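Local structure of molybdopterin biosynthesis moeA protein (Pyrococcus horikoshii, 1WU2) at residues L79-E84 against D127-L132; E93-G98 against K111-V116; G186-G191 against C251-I256. The protein probably inserts the metal into molybdopterin in the last stage of molybdenum cofactor biosynthesis. One frame throughout, in Å; residues are numbered along the deposited sequence.

Contact 1: residues L79-E84 against D127-L132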
loop_
_atom_site.group_PDB
_atom_site.type_symbol
_atom_site.label_atom_id
_atom_site.label_comp_id
_atom_site.label_asym_id
_atom_site.label_seq_id
_atom_site.Cartn_x
_atom_site.Cartn_y
_atom_site.Cartn_z
ATOM N N LEU A 79 -55.647 -11.977 0.498
ATOM C CA LEU A 79 -55.016 -13.066 1.239
ATOM C C LEU A 79 -55.483 -13.024 2.694
ATOM O O LEU A 79 -55.981 -12.003 3.162
ATOM C CB LEU A 79 -53.490 -12.960 1.172
ATOM C CG LEU A 79 -52.866 -12.813 -0.219
ATOM C CD1 LEU A 79 -51.387 -12.483 -0.101
ATOM C CD2 LEU A 79 -53.072 -14.073 -1.054
ATOM N N THR A 80 -55.319 -14.139 3.402
ATOM C CA THR A 80 -55.751 -14.251 4.791
ATOM C C THR A 80 -54.538 -14.443 5.705
ATOM O O THR A 80 -53.696 -15.304 5.461
ATOM C CB THR A 80 -56.740 -15.429 4.955
ATOM O OG1 THR A 80 -57.733 -15.387 3.920
ATOM C CG2 THR A 80 -57.548 -15.291 6.241
ATOM N N VAL A 81 -54.464 -13.627 6.754
ATOM C CA VAL A 81 -53.375 -13.684 7.724
ATOM C C VAL A 81 -53.702 -14.707 8.817
ATOM O O VAL A 81 -54.525 -14.447 9.700
ATOM C CB VAL A 81 -53.108 -12.293 8.351
ATOM C CG1 VAL A 81 -51.909 -12.338 9.298
ATOM C CG2 VAL A 81 -52.886 -11.252 7.258
ATOM N N ILE A 82 -53.048 -15.867 8.738
ATOM C CA ILE A 82 -53.244 -16.965 9.692
ATOM C C ILE A 82 -52.333 -16.879 10.921
ATOM O O ILE A 82 -52.613 -17.507 11.943
ATOM C CB ILE A 82 -53.029 -18.336 8.995
ATOM C CG1 ILE A 82 -51.534 -18.551 8.672
ATOM C CG2 ILE A 82 -53.949 -18.457 7.772
ATOM C CD1 ILE A 82 -51.241 -19.414 7.454
ATOM N N GLU A 83 -51.238 -16.133 10.817
ATOM C CA GLU A 83 -50.287 -16.017 11.924
ATOM C C GLU A 83 -49.491 -14.714 11.898
ATOM O O GLU A 83 -49.265 -14.126 10.843
ATOM C CB GLU A 83 -49.314 -17.203 11.919
ATOM C CG GLU A 83 -48.298 -17.177 13.056
ATOM C CD GLU A 83 -47.419 -18.408 13.111
ATOM O OE1 GLU A 83 -47.113 -18.979 12.045
ATOM O OE2 GLU A 83 -47.021 -18.793 14.231
ATOM N N GLU A 84 -49.082 -14.278 13.084
ATOM C CA GLU A 84 -48.115 -13.204 13.248
ATOM C C GLU A 84 -47.000 -13.710 14.156
ATOM O O GLU A 84 -47.223 -13.972 15.339
ATOM C CB GLU A 84 -48.781 -11.969 13.854
ATOM C CG GLU A 84 -50.016 -11.508 13.096
ATOM C CD GLU A 84 -50.475 -10.124 13.505
ATOM O OE1 GLU A 84 -50.245 -9.730 14.670
ATOM O OE2 GLU A 84 -51.071 -9.430 12.657
ATOM N N ASP A 127 -58.414 -9.044 9.281
ATOM C CA ASP A 127 -57.542 -10.216 9.161
ATOM C C ASP A 127 -57.170 -10.486 7.697
ATOM O O ASP A 127 -56.602 -11.528 7.377
ATOM C CB ASP A 127 -58.218 -11.455 9.775
ATOM C CG ASP A 127 -57.887 -11.642 11.254
ATOM O OD1 ASP A 127 -58.566 -12.460 11.911
ATOM O OD2 ASP A 127 -56.973 -11.026 11.847
ATOM N N LYS A 128 -57.484 -9.540 6.816
ATOM C CA LYS A 128 -57.180 -9.665 5.395
ATOM C C LYS A 128 -56.155 -8.609 4.986
ATOM O O LYS A 128 -56.102 -7.527 5.572
ATOM C CB LYS A 128 -58.452 -9.502 4.551
ATOM C CG LYS A 128 -59.724 -10.101 5.157
ATOM C CD LYS A 128 -59.754 -11.619 5.039
ATOM C CE LYS A 128 -60.871 -12.235 5.878
ATOM N NZ LYS A 128 -60.343 -13.160 6.926
ATOM N N ILE A 129 -55.331 -8.945 3.996
ATOM C CA ILE A 129 -54.453 -7.972 3.342
ATOM C C ILE A 129 -54.779 -7.900 1.855
ATOM O O ILE A 129 -55.316 -8.847 1.278
ATOM C CB ILE A 129 -52.952 -8.306 3.556
ATOM C CG1 ILE A 129 -52.635 -9.746 3.142
ATOM C CG2 ILE A 129 -52.556 -8.061 5.007
ATOM C CD1 ILE A 129 -51.159 -9.994 2.890
ATOM N N TYR A 130 -54.453 -6.768 1.240
ATOM C CA TYR A 130 -54.756 -6.546 -0.169
ATOM C C TYR A 130 -53.511 -6.112 -0.930
ATOM O O TYR A 130 -52.853 -5.136 -0.568
ATOM C CB TYR A 130 -55.880 -5.517 -0.306
ATOM C CG TYR A 130 -57.192 -6.043 0.228
ATOM C CD1 TYR A 130 -57.535 -5.879 1.566
ATOM C CD2 TYR A 130 -58.072 -6.735 -0.596
ATOM C CE1 TYR A 130 -58.728 -6.375 2.067
ATOM C CE2 TYR A 130 -59.271 -7.235 -0.105
ATOM C CZ TYR A 130 -59.592 -7.052 1.227
ATOM O OH TYR A 130 -60.774 -7.546 1.721
ATOM N N VAL A 131 -53.196 -6.860 -1.982
ATOM C CA VAL A 131 -52.020 -6.607 -2.801
ATOM C C VAL A 131 -52.468 -6.079 -4.168
ATOM O O VAL A 131 -53.283 -6.698 -4.855
ATOM C CB VAL A 131 -51.125 -7.873 -2.934
ATOM C CG1 VAL A 131 -51.930 -9.097 -3.364
ATOM C CG2 VAL A 131 -49.974 -7.627 -3.896
ATOM N N LEU A 132 -51.930 -4.921 -4.539
ATOM C CA LEU A 132 -52.361 -4.188 -5.727
ATOM C C LEU A 132 -51.422 -4.389 -6.919
ATOM O O LEU A 132 -51.738 -3.970 -8.033
ATOM C CB LEU A 132 -52.461 -2.695 -5.398
ATOM C CG LEU A 132 -53.139 -2.350 -4.064
ATOM C CD1 LEU A 132 -52.862 -0.914 -3.646
ATOM C CD2 LEU A 132 -54.638 -2.593 -4.152
#
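Leu79 and Ile129 face each other as an antiparallel hydrogen-bonded pair, each peptide giving its N-H to the other's carbonyl. Leu79 N reaches Ile129 O at 3.2 Å, and the return bond from Ile129 N to Leu79 O has the same length. Beyond the non-hydrogen-bonded pair Thr80 and Lys128, a third bond runs from Val81 N to Asp127 O (3.1 Å), almost straight and meeting the carbonyl nearly head-on. The strand directions make an angle of 139°, so the pairing is strongly twisted.

Ile129 does most of the side-chain work. With chi1 at 53°, its CG1 lies between the backbone N and the carbonyl carbon, which sends the longer branch against Leu79: CG1 lies 3.9 Å from Leu79 CB, and CD1 goes on to meet Leu79 CD1. The other branch serves Val81, whose CG2 comes within 3.9 Å of Ile129 CG2, the two side chains crossing at about a right angle. A beta-branched residue suits this place because its two arms fill two directions at once; an alanine here would probably leave Leu79 CD1 and Val81 CG2 without their hydrocarbon partner and open a gap on this face. Tyr61 and Ala100, from the strands 60-63 and 99-103, add further cover to Ile129.

On the other face, Thr80 and Lys128 lie side by side. The threonine turns its methyl to the lysine (chi1 -47° places CG2 anti to the backbone N), and the lysine chain, bent at chi2 and chi4, brings NZ to 3.6 Å from Thr80 CG2. This is a van der Waals touch to an ammonium group. The chemistry is thus divided: backbone bonds set the register, aliphatic branches seal the Leu79 and Ile129 face, and the Thr80 and Lys128 face stays polar and partly open to solvent.

Contact 2: residues E93-G98 against K111-V116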
loop_
_atom_site.group_PDB
_atom_site.type_symbol
_atom_site.label_atom_id
_atom_site.label_comp_id
_atom_site.label_asym_id
_atom_site.label_seq_id
_atom_site.Cartn_x
_atom_site.Cartn_y
_atom_site.Cartn_z
ATOM N N GLU A 93 -47.171 -22.123 11.608
ATOM C CA GLU A 93 -48.044 -22.504 10.497
ATOM C C GLU A 93 -47.331 -22.396 9.150
ATOM O O GLU A 93 -46.338 -21.679 9.016
ATOM C CB GLU A 93 -49.313 -21.634 10.491
ATOM C CG GLU A 93 -50.585 -22.366 10.918
ATOM C CD GLU A 93 -50.795 -22.368 12.424
ATOM O OE1 GLU A 93 -49.841 -22.688 13.165
ATOM O OE2 GLU A 93 -51.917 -22.051 12.871
ATOM N N GLU A 94 -47.845 -23.130 8.163
ATOM C CA GLU A 94 -47.329 -23.086 6.796
ATOM C C GLU A 94 -48.146 -22.103 5.960
ATOM O O GLU A 94 -49.218 -21.662 6.374
ATOM C CB GLU A 94 -47.392 -24.473 6.148
ATOM C CG GLU A 94 -46.575 -25.551 6.847
ATOM C CD GLU A 94 -46.541 -26.857 6.066
ATOM O OE1 GLU A 94 -46.240 -26.826 4.850
ATOM O OE2 GLU A 94 -46.816 -27.922 6.664
ATOM N N VAL A 95 -47.635 -21.781 4.774
ATOM C CA VAL A 95 -48.297 -20.861 3.854
ATOM C C VAL A 95 -48.797 -21.650 2.651
ATOM O O VAL A 95 -48.009 -22.269 1.940
ATOM C CB VAL A 95 -47.341 -19.748 3.376
ATOM C CG1 VAL A 95 -48.017 -18.856 2.331
ATOM C CG2 VAL A 95 -46.872 -18.916 4.558
ATOM N N THR A 96 -50.112 -21.629 2.444
ATOM C CA THR A 96 -50.742 -22.275 1.293
ATOM C C THR A 96 -51.344 -21.191 0.397
ATOM O O THR A 96 -51.134 -20.003 0.642
ATOM C CB THR A 96 -51.811 -23.305 1.756
ATOM O OG1 THR A 96 -52.444 -22.867 2.967
ATOM C CG2 THR A 96 -51.158 -24.627 2.145
ATOM N N THR A 97 -52.074 -21.592 -0.643
ATOM C CA THR A 97 -52.674 -20.642 -1.582
ATOM C C THR A 97 -53.685 -19.728 -0.889
ATOM O O THR A 97 -54.540 -20.193 -0.136
ATOM C CB THR A 97 -53.354 -21.389 -2.752
ATOM O OG1 THR A 97 -52.411 -22.256 -3.392
ATOM C CG2 THR A 97 -53.764 -20.428 -3.864
ATOM N N GLY A 98 -53.572 -18.430 -1.155
ATOM C CA GLY A 98 -54.455 -17.427 -0.589
ATOM C C GLY A 98 -54.140 -17.051 0.846
ATOM O O GLY A 98 -54.987 -16.471 1.525
ATOM N N LYS A 111 -42.279 -22.110 5.965
ATOM C CA LYS A 111 -42.571 -23.133 4.966
ATOM C C LYS A 111 -43.768 -22.665 4.134
ATOM O O LYS A 111 -44.727 -22.111 4.676
ATOM C CB LYS A 111 -42.891 -24.466 5.647
ATOM C CG LYS A 111 -42.497 -25.703 4.855
ATOM C CD LYS A 111 -42.700 -26.961 5.697
ATOM C CE LYS A 111 -41.995 -28.172 5.104
ATOM N NZ LYS A 111 -42.557 -29.449 5.633
ATOM N N GLY A 112 -43.689 -22.864 2.821
ATOM C CA GLY A 112 -44.743 -22.464 1.908
ATOM C C GLY A 112 -44.478 -21.144 1.204
ATOM O O GLY A 112 -44.795 -21.004 0.025
ATOM N N ALA A 113 -43.908 -20.176 1.921
ATOM C CA ALA A 113 -43.683 -18.840 1.371
ATOM C C ALA A 113 -42.413 -18.763 0.528
ATOM O O ALA A 113 -41.390 -19.360 0.868
ATOM C CB ALA A 113 -43.628 -17.809 2.485
ATOM N N ASN A 114 -42.498 -18.029 -0.579
ATOM C CA ASN A 114 -41.334 -17.733 -1.413
ATOM C C ASN A 114 -41.148 -16.231 -1.668
ATOM O O ASN A 114 -40.333 -15.842 -2.500
ATOM C CB ASN A 114 -41.395 -18.519 -2.735
ATOM C CG ASN A 114 -42.537 -18.081 -3.640
ATOM O OD1 ASN A 114 -43.422 -17.342 -3.228
ATOM N ND2 ASN A 114 -42.519 -18.549 -4.884
ATOM N N ALA A 115 -41.886 -15.398 -0.935
ATOM C CA ALA A 115 -41.757 -13.943 -1.043
ATOM C C ALA A 115 -42.287 -13.221 0.196
ATOM O O ALA A 115 -43.024 -13.793 0.994
ATOM C CB ALA A 115 -42.478 -13.444 -2.288
ATOM N N VAL A 116 -41.892 -11.960 0.347
ATOM C CA VAL A 116 -42.384 -11.100 1.420
ATOM C C VAL A 116 -42.735 -9.716 0.863
ATOM O O VAL A 116 -41.953 -9.114 0.128
ATOM C CB VAL A 116 -41.356 -10.957 2.569
ATOM C CG1 VAL A 116 -41.919 -10.091 3.694
ATOM C CG2 VAL A 116 -40.954 -12.328 3.114
HETATM O O HOH W 1 -43.440 -22.285 9.008
#
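Val95 holds the close-fitting part of this contact, gripping the turn Lys111-Gly112-Ala113 with both its backbone and its side chain. Its N-H gives a hydrogen bond to Lys111 O at 2.9 Å, somewhat bent at 146°. Next to this bond, Val95 O lies only 3.3 Å from Gly112 CA in a C-H...O contact. A side chain at position 112 would run straight into that oxygen, and the positive phi of 99° would also press a CB against the preceding carbonyl; glycine is therefore the residue that fits. The valine side chain, with CG1 anti to the backbone N (chi1 176°), leaves CG2 on the side of the turn, where it meets Ala113 CB at 4.0 Å. Ala113 offers only a methyl here, which lets the backbones come close, and Pro110 also touches the buried valine.

Toward solvent the fit relaxes. Glu94 and Lys111 run side by side as extended chains, and the carboxylate lies along the lysine's methylenes: Glu94 OE1 is 3.6 Å from Lys111 CD, while Lys111 NZ stays 4.6 Å from the same oxygen. The opposite charges probably attract weakly, but at this distance they form no salt bridge. A water bridges the two backbones, donating to Glu93 O at 3.0 Å and accepting the longer bond from Lys111 N.

The contact joins the loop before strand 99-103 to the lead-in of the outermost strand 115-118, with strand 60-63 lying between these two in the N-terminal sheet. Val95 O accepts a hydrogen bond from Arg64, just past strand 60-63. Farther along, Asn114 and Ala115 together face Ile63 in a classic beta bulge as strand 115-118 joins strand 60-63, while Gly98 leads directly into strand 99-103.

Contact 3: residues G186-G191 against C251-I256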
loop_
_atom_site.group_PDB
_atom_site.type_symbol
_atom_site.label_atom_id
_atom_site.label_comp_id
_atom_site.label_asym_id
_atom_site.label_seq_id
_atom_site.Cartn_x
_atom_site.Cartn_y
_atom_site.Cartn_z
ATOM N N GLY A 186 18.802 -12.258 3.337
ATOM C CA GLY A 186 20.060 -11.759 3.858
ATOM C C GLY A 186 20.462 -10.445 3.209
ATOM O O GLY A 186 20.135 -10.193 2.052
ATOM N N ILE A 187 21.167 -9.609 3.964
ATOM C CA ILE A 187 21.632 -8.312 3.480
ATOM C C ILE A 187 23.090 -8.118 3.891
ATOM O O ILE A 187 23.384 -7.935 5.073
ATOM C CB ILE A 187 20.750 -7.169 4.049
ATOM C CG1 ILE A 187 19.317 -7.274 3.510
ATOM C CG2 ILE A 187 21.345 -5.807 3.702
ATOM C CD1 ILE A 187 18.339 -6.285 4.125
ATOM N N ILE A 188 23.993 -8.173 2.913
ATOM C CA ILE A 188 25.414 -7.909 3.126
ATOM C C ILE A 188 25.782 -6.604 2.447
ATOM O O ILE A 188 25.620 -6.479 1.244
ATOM C CB ILE A 188 26.285 -9.019 2.501
ATOM C CG1 ILE A 188 25.900 -10.398 3.029
ATOM C CG2 ILE A 188 27.756 -8.751 2.779
ATOM C CD1 ILE A 188 26.504 -11.536 2.216
ATOM N N ILE A 189 26.286 -5.638 3.207
ATOM C CA ILE A 189 26.822 -4.414 2.621
ATOM C C ILE A 189 28.336 -4.587 2.485
ATOM O O ILE A 189 28.962 -5.237 3.318
ATOM C CB ILE A 189 26.460 -3.175 3.482
ATOM C CG1 ILE A 189 24.992 -2.746 3.299
ATOM C CG2 ILE A 189 27.310 -1.984 3.091
ATOM C CD1 ILE A 189 23.979 -3.849 3.128
ATOM N N THR A 190 28.916 -4.026 1.424
ATOM C CA THR A 190 30.356 -4.131 1.166
ATOM C C THR A 190 30.939 -2.763 0.815
ATOM O O THR A 190 30.308 -1.980 0.105
ATOM C CB THR A 190 30.621 -5.163 0.027
ATOM O OG1 THR A 190 30.940 -6.445 0.586
ATOM C CG2 THR A 190 31.857 -4.821 -0.804
ATOM N N GLY A 191 32.149 -2.493 1.309
ATOM C CA GLY A 191 32.838 -1.237 1.053
ATOM C C GLY A 191 33.589 -0.712 2.264
ATOM O O GLY A 191 32.984 -0.465 3.307
ATOM N N CYS A 251 16.740 -17.948 2.377
ATOM C CA CYS A 251 16.154 -18.418 1.131
ATOM C C CYS A 251 16.818 -17.696 -0.042
ATOM O O CYS A 251 17.193 -18.320 -1.036
ATOM C CB CYS A 251 14.641 -18.174 1.133
ATOM S SG CYS A 251 13.801 -18.610 2.679
ATOM N N ASP A 252 16.937 -16.376 0.075
ATOM C CA ASP A 252 17.737 -15.579 -0.855
ATOM C C ASP A 252 18.613 -14.598 -0.080
ATOM O O ASP A 252 18.409 -14.383 1.112
ATOM C CB ASP A 252 16.849 -14.881 -1.911
ATOM C CG ASP A 252 16.340 -13.506 -1.470
ATOM O OD1 ASP A 252 17.155 -12.654 -1.070
ATOM O OD2 ASP A 252 15.136 -13.172 -1.523
ATOM N N ILE A 253 19.604 -14.027 -0.758
ATOM C CA ILE A 253 20.513 -13.068 -0.136
ATOM C C ILE A 253 20.852 -11.926 -1.105
ATOM O O ILE A 253 21.069 -12.135 -2.293
ATOM C CB ILE A 253 21.795 -13.777 0.484
ATOM C CG1 ILE A 253 23.108 -13.144 0.013
ATOM C CG2 ILE A 253 21.807 -15.288 0.223
ATOM C CD1 ILE A 253 23.528 -11.964 0.844
ATOM N N VAL A 254 20.876 -10.719 -0.557
ATOM C CA VAL A 254 21.139 -9.495 -1.289
ATOM C C VAL A 254 22.481 -8.954 -0.812
ATOM O O VAL A 254 22.725 -8.888 0.385
ATOM C CB VAL A 254 20.020 -8.459 -0.994
ATOM C CG1 VAL A 254 20.510 -7.036 -1.183
ATOM C CG2 VAL A 254 18.785 -8.730 -1.854
ATOM N N LEU A 255 23.358 -8.582 -1.739
ATOM C CA LEU A 255 24.628 -7.955 -1.371
ATOM C C LEU A 255 24.958 -6.727 -2.223
ATOM O O LEU A 255 24.679 -6.688 -3.417
ATOM C CB LEU A 255 25.784 -8.964 -1.383
ATOM C CG LEU A 255 26.063 -9.755 -2.660
ATOM C CD1 LEU A 255 27.124 -9.066 -3.515
ATOM C CD2 LEU A 255 26.504 -11.168 -2.305
ATOM N N ILE A 256 25.590 -5.755 -1.573
ATOM C CA ILE A 256 25.889 -4.439 -2.124
ATOM C C ILE A 256 27.345 -4.392 -2.589
ATOM O O ILE A 256 28.169 -5.164 -2.105
ATOM C CB ILE A 256 25.658 -3.388 -1.004
ATOM C CG1 ILE A 256 24.185 -3.360 -0.578
ATOM C CG2 ILE A 256 26.137 -2.014 -1.419
ATOM C CD1 ILE A 256 23.203 -3.117 -1.702
#
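Ile188 stands at the centre of a parallel strand pair in a mixed alpha/beta sheet, consistent with the MogA-like fold of molybdopterin-binding domains. Its N-H goes to Val254 O at 2.9 Å, and the Val254 N-H in turn reaches Gly186 O at 2.8 Å, coming from well above that carbonyl's plane. Side chains add to this first shell. Ile188 CB rests 3.9 Å from Leu255 CB, while its CD1 turns to Ile253 CD1; that methyl contact is tighter than usual, and as Ile253 has a chi1 of 128°, its exact placement is doubtful. Ile189 and Ile256 lie alongside each other and point the same way, Ile189 CD1 meeting Ile256 CG1 at 3.7 Å. Beta-branched isoleucines and valine suit such extended, buried strands; Gly186 suits a spot where a CB would press on that of Ile253.

Farther out, helix 243-249, in the beta-alpha-beta crossover leading into strand 252-255, covers Ile188 and Ile253 with Lys246. Val303 of helix 300-319 touches Ile256. Strand 184-190 is paired on its other edge with strand 226-233, and strand 252-255 with 293-295, so both lie inside the sheet. The last bond of the pair runs from Ile256 N to Ile188 O, 2.9 Å long and nearly in line with the C=O.

In the fold
Contacts 1 and 2 both reach the same sheet in the N-terminal region and touch: Thr80 N lies 3.0 Å from Gly98 O, a probable hydrogen bond, and Ile82 CD1 packs against the carbonyl O of Glu94. Contact 2 is nested in the loop that contact 1 closes. Contact 3 lies in the probable molybdopterin-binding domain, its centre about 77 Å from that of contact 1. It is the buried one, a parallel pair packed with aliphatic side chains on both faces. Contact 1 is partly buried and antiparallel, with one aliphatic and one polar face. Contact 2, at the surface, has one direct backbone hydrogen bond, a bridging water, a small valine-alanine contact and opposite charges beyond salt-bridge range.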